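Local coordinates for protein glycosyl transferase (Staphylococcus aureus, PDB 5TZJ) that belongs to the family 2 glycosyl transferases and holds uridine-diphosphate-N-acetylglucosamine in a pocket, at residues L79-F89 and P153-K163. Residues are numbered along the deposited sequence; the frame is centred on the assembly and turned at random.
Sequences LKQAEGEFVLF and PTKIYRTALLK
V87 and Y157 form the hydrogen-bonded pair at the centre of a short antiparallel strand pairing, where 156-158 joins 86-89 within the mixed sheet and then turns directly into helix 159-164. The axes of strands 86-89 and 156-158 run at 151°, and V87 N to Y157 O (2.7 Å) and Y157 N to V87 O (2.8 Å) close the pair. On the face carrying F86, L88 and I156, the F86 ring places CZ over the centre of the R158 guanidinium, 3.6 Å from R158 CZ, but the planes are 58° apart, so this is no parallel stack. R158 reaches it through a bend at chi3 (-63°), while its NE salt-bridges D114. Helix 100-111 covers this face. On the other face, L162 CD1 lies against V87 CG2 (3.7 Å) and also meets L79 CD2. The first helical turn is tied back to 84-85: T159 N bonds E85 O, and T159 OG1 reaches G84 O (2.7 Å) from above the carbonyl plane. K163, extended beyond CG, adds NZ as a second donor to L79 O (2.8 Å), which also accepts from A82 N, and bonds A82 O only weakly. P153 touches the bound uridine-diphosphate-N-acetylglucosamine. Strand 86-89, parallel to 3-9 and antiparallel to 156-158, fits the mixed-sheet GT-A fold of family 2.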
loop_
_atom_site.group_PDB
_atom_site.type_symbol
_atom_site.label_atom_id
_atom_site.label_comp_id
_atom_site.label_asym_id
_atom_site.label_seq_id
_atom_site.Cartn_x
_atom_site.Cartn_y
_atom_site.Cartn_z
ATOM N N LEU A 79 15.888 -6.162 -4.837
ATOM C CA LEU A 79 15.498 -7.329 -4.047
ATOM C C LEU A 79 16.274 -8.572 -4.489
ATOM O O LEU A 79 16.744 -9.358 -3.646
ATOM C CB LEU A 79 13.980 -7.535 -4.151
ATOM C CG LEU A 79 13.345 -8.647 -3.302
ATOM C CD1 LEU A 79 13.769 -8.538 -1.839
ATOM C CD2 LEU A 79 11.788 -8.620 -3.464
ATOM N N LYS A 80 16.491 -8.717 -5.803
ATOM C CA LYS A 80 17.286 -9.838 -6.303
ATOM C C LYS A 80 18.734 -9.778 -5.810
ATOM O O LYS A 80 19.308 -10.815 -5.464
ATOM C CB LYS A 80 17.226 -9.879 -7.829
ATOM C CG LYS A 80 16.006 -10.641 -8.349
ATOM C CD LYS A 80 15.281 -9.902 -9.473
ATOM C CE LYS A 80 13.962 -10.610 -9.845
ATOM N NZ LYS A 80 12.914 -9.701 -10.427
ATOM N N GLN A 81 19.340 -8.579 -5.766
ATOM C CA GLN A 81 20.722 -8.425 -5.294
ATOM C C GLN A 81 20.845 -8.603 -3.795
ATOM O O GLN A 81 21.933 -8.907 -3.300
ATOM C CB GLN A 81 21.279 -7.040 -5.661
ATOM C CG GLN A 81 21.418 -6.761 -7.167
ATOM C CD GLN A 81 21.607 -5.270 -7.503
ATOM O OE1 GLN A 81 21.469 -4.405 -6.643
ATOM N NE2 GLN A 81 21.913 -4.980 -8.772
ATOM N N ALA A 82 19.751 -8.419 -3.067
ATOM C CA ALA A 82 19.776 -8.360 -1.613
ATOM C C ALA A 82 20.196 -9.687 -0.994
ATOM O O ALA A 82 19.667 -10.749 -1.341
ATOM C CB ALA A 82 18.389 -7.957 -1.113
ATOM N N GLU A 83 21.112 -9.604 -0.028
ATOM C CA GLU A 83 21.599 -10.757 0.705
ATOM C C GLU A 83 21.193 -10.768 2.176
ATOM O O GLU A 83 21.496 -11.743 2.868
ATOM C CB GLU A 83 23.126 -10.825 0.590
ATOM C CG GLU A 83 23.603 -11.318 -0.760
ATOM C CD GLU A 83 25.123 -11.465 -0.834
ATOM O OE1 GLU A 83 25.810 -10.434 -1.044
ATOM O OE2 GLU A 83 25.618 -12.608 -0.668
ATOM N N GLY A 84 20.525 -9.723 2.681
ATOM C CA GLY A 84 20.154 -9.709 4.087
ATOM C C GLY A 84 19.060 -10.713 4.409
ATOM O O GLY A 84 18.282 -11.113 3.543
ATOM N N GLU A 85 19.013 -11.155 5.682
ATOM C CA GLU A 85 17.955 -12.091 6.080
ATOM C C GLU A 85 16.567 -11.441 5.975
ATOM O O GLU A 85 15.575 -12.130 5.704
ATOM C CB GLU A 85 18.199 -12.617 7.494
ATOM C CG GLU A 85 17.346 -13.846 7.849
ATOM C CD GLU A 85 17.678 -14.468 9.206
ATOM O OE1 GLU A 85 17.983 -13.723 10.168
ATOM O OE2 GLU A 85 17.629 -15.717 9.305
ATOM N N PHE A 86 16.508 -10.121 6.155
ATOM C CA PHE A 86 15.312 -9.301 6.071
ATOM C C PHE A 86 15.570 -8.129 5.140
ATOM O O PHE A 86 16.710 -7.667 5.037
ATOM C CB PHE A 86 14.957 -8.794 7.466
ATOM C CG PHE A 86 14.403 -9.867 8.354
ATOM C CD1 PHE A 86 15.237 -10.644 9.136
ATOM C CD2 PHE A 86 13.048 -10.122 8.365
ATOM C CE1 PHE A 86 14.719 -11.648 9.919
ATOM C CE2 PHE A 86 12.526 -11.119 9.144
ATOM C CZ PHE A 86 13.363 -11.882 9.923
ATOM N N VAL A 87 14.512 -7.613 4.491
ATOM C CA VAL A 87 14.649 -6.366 3.758
ATOM C C VAL A 87 13.818 -5.264 4.402
ATOM O O VAL A 87 12.747 -5.491 4.991
ATOM C CB VAL A 87 14.303 -6.484 2.259
ATOM C CG1 VAL A 87 15.238 -7.499 1.569
ATOM C CG2 VAL A 87 12.855 -6.850 2.040
ATOM N N LEU A 88 14.328 -4.039 4.260
ATOM C CA LEU A 88 13.600 -2.825 4.611
ATOM C C LEU A 88 13.637 -1.905 3.407
ATOM O O LEU A 88 14.722 -1.575 2.921
ATOM C CB LEU A 88 14.221 -2.118 5.810
ATOM C CG LEU A 88 13.710 -0.706 6.107
ATOM C CD1 LEU A 88 12.213 -0.671 6.457
ATOM C CD2 LEU A 88 14.579 -0.110 7.269
ATOM N N PHE A 89 12.466 -1.496 2.934
ATOM C CA PHE A 89 12.364 -0.546 1.837
ATOM C C PHE A 89 12.247 0.872 2.390
ATOM O O PHE A 89 11.354 1.169 3.185
ATOM C CB PHE A 89 11.153 -0.855 0.947
ATOM C CG PHE A 89 11.201 -2.206 0.303
ATOM C CD1 PHE A 89 11.903 -2.401 -0.922
ATOM C CD2 PHE A 89 10.627 -3.294 0.922
ATOM C CE1 PHE A 89 11.953 -3.661 -1.511
ATOM C CE2 PHE A 89 10.665 -4.558 0.332
ATOM C CZ PHE A 89 11.333 -4.742 -0.885
ATOM N N PRO A 153 5.364 -0.108 1.143
ATOM C CA PRO A 153 6.412 -1.114 1.342
ATOM C C PRO A 153 7.417 -0.749 2.433
ATOM O O PRO A 153 8.434 -1.450 2.590
ATOM C CB PRO A 153 7.075 -1.163 -0.046
ATOM C CG PRO A 153 6.961 0.246 -0.561
ATOM C CD PRO A 153 5.616 0.749 -0.033
ATOM N N THR A 154 7.152 0.321 3.191
ATOM C CA THR A 154 8.105 0.887 4.170
ATOM C C THR A 154 8.030 0.120 5.494
ATOM O O THR A 154 7.730 0.668 6.558
ATOM C CB THR A 154 7.779 2.357 4.386
ATOM O OG1 THR A 154 6.408 2.454 4.844
ATOM C CG2 THR A 154 7.912 3.101 3.069
ATOM N N LYS A 155 8.265 -1.186 5.369
ATOM C CA LYS A 155 8.171 -2.184 6.421
ATOM C C LYS A 155 9.358 -3.126 6.259
ATOM O O LYS A 155 10.105 -3.067 5.272
ATOM C CB LYS A 155 6.853 -2.971 6.335
ATOM C CG LYS A 155 5.582 -2.063 6.257
ATOM C CD LYS A 155 4.347 -2.864 5.811
ATOM C CE LYS A 155 3.029 -2.061 6.047
ATOM N NZ LYS A 155 3.032 -0.804 5.274
ATOM N N ILE A 156 9.513 -4.017 7.230
ATOM C CA ILE A 156 10.546 -5.032 7.200
ATOM C C ILE A 156 9.912 -6.360 6.815
ATOM O O ILE A 156 8.907 -6.796 7.429
ATOM C CB ILE A 156 11.261 -5.108 8.561
ATOM C CG1 ILE A 156 11.962 -3.768 8.816
ATOM C CG2 ILE A 156 12.276 -6.281 8.618
ATOM C CD1 ILE A 156 12.726 -3.729 10.145
ATOM N N TYR A 157 10.516 -7.024 5.813
ATOM C CA TYR A 157 10.007 -8.292 5.297
ATOM C C TYR A 157 11.108 -9.337 5.321
ATOM O O TYR A 157 12.249 -9.045 4.954
ATOM C CB TYR A 157 9.522 -8.185 3.890
ATOM C CG TYR A 157 8.539 -7.070 3.601
ATOM C CD1 TYR A 157 7.199 -7.378 3.359
ATOM C CD2 TYR A 157 8.935 -5.725 3.542
ATOM C CE1 TYR A 157 6.285 -6.393 3.067
ATOM C CE2 TYR A 157 8.004 -4.713 3.244
ATOM C CZ TYR A 157 6.687 -5.066 2.990
ATOM O OH TYR A 157 5.729 -4.123 2.680
ATOM N N ARG A 158 10.760 -10.571 5.715
ATOM C CA ARG A 158 11.749 -11.639 5.650
ATOM C C ARG A 158 12.066 -11.909 4.188
ATOM O O ARG A 158 11.149 -12.087 3.379
ATOM C CB ARG A 158 11.242 -12.910 6.321
ATOM C CG ARG A 158 12.305 -14.042 6.377
ATOM C CD ARG A 158 11.673 -15.291 6.985
ATOM N NE ARG A 158 11.262 -15.051 8.367
ATOM C CZ ARG A 158 12.080 -15.186 9.422
ATOM N NH1 ARG A 158 13.348 -15.546 9.241
ATOM N NH2 ARG A 158 11.633 -14.947 10.657
ATOM N N THR A 159 13.363 -11.932 3.847
ATOM C CA THR A 159 13.739 -12.025 2.437
ATOM C C THR A 159 13.235 -13.329 1.809
ATOM O O THR A 159 12.711 -13.326 0.685
ATOM C CB THR A 159 15.263 -11.871 2.299
ATOM O OG1 THR A 159 15.667 -10.643 2.929
ATOM C CG2 THR A 159 15.698 -11.865 0.813
ATOM N N ALA A 160 13.344 -14.448 2.532
ATOM C CA ALA A 160 12.829 -15.717 2.013
ATOM C C ALA A 160 11.310 -15.711 1.851
ATOM O O ALA A 160 10.776 -16.453 1.010
ATOM C CB ALA A 160 13.245 -16.873 2.921
ATOM N N LEU A 161 10.583 -14.920 2.652
ATOM C CA LEU A 161 9.136 -14.870 2.439
ATOM C C LEU A 161 8.829 -14.321 1.065
ATOM O O LEU A 161 7.971 -14.848 0.347
ATOM C CB LEU A 161 8.441 -14.022 3.504
ATOM C CG LEU A 161 6.979 -13.702 3.166
ATOM C CD1 LEU A 161 6.043 -14.860 3.571
ATOM C CD2 LEU A 161 6.598 -12.429 3.849
ATOM N N LEU A 162 9.541 -13.270 0.678
ATOM C CA LEU A 162 9.346 -12.662 -0.630
ATOM C C LEU A 162 9.820 -13.591 -1.737
ATOM O O LEU A 162 9.100 -13.838 -2.713
ATOM C CB LEU A 162 10.083 -11.311 -0.678
ATOM C CG LEU A 162 9.607 -10.271 0.377
ATOM C CD1 LEU A 162 10.380 -8.925 0.241
ATOM C CD2 LEU A 162 8.050 -10.025 0.295
ATOM N N LYS A 163 11.010 -14.143 -1.588
ATOM C CA LYS A 163 11.592 -14.856 -2.720
ATOM C C LYS A 163 10.990 -16.248 -2.880
ATOM O O LYS A 163 10.722 -16.668 -4.011
ATOM C CB LYS A 163 13.122 -14.911 -2.587
ATOM C CG LYS A 163 13.747 -13.533 -2.769
ATOM C CD LYS A 163 15.290 -13.572 -2.827
ATOM C CE LYS A 163 15.819 -12.171 -3.119
ATOM N NZ LYS A 163 17.295 -12.025 -2.929
HETATM O O HOH W 1 15.222 -14.707 4.666
#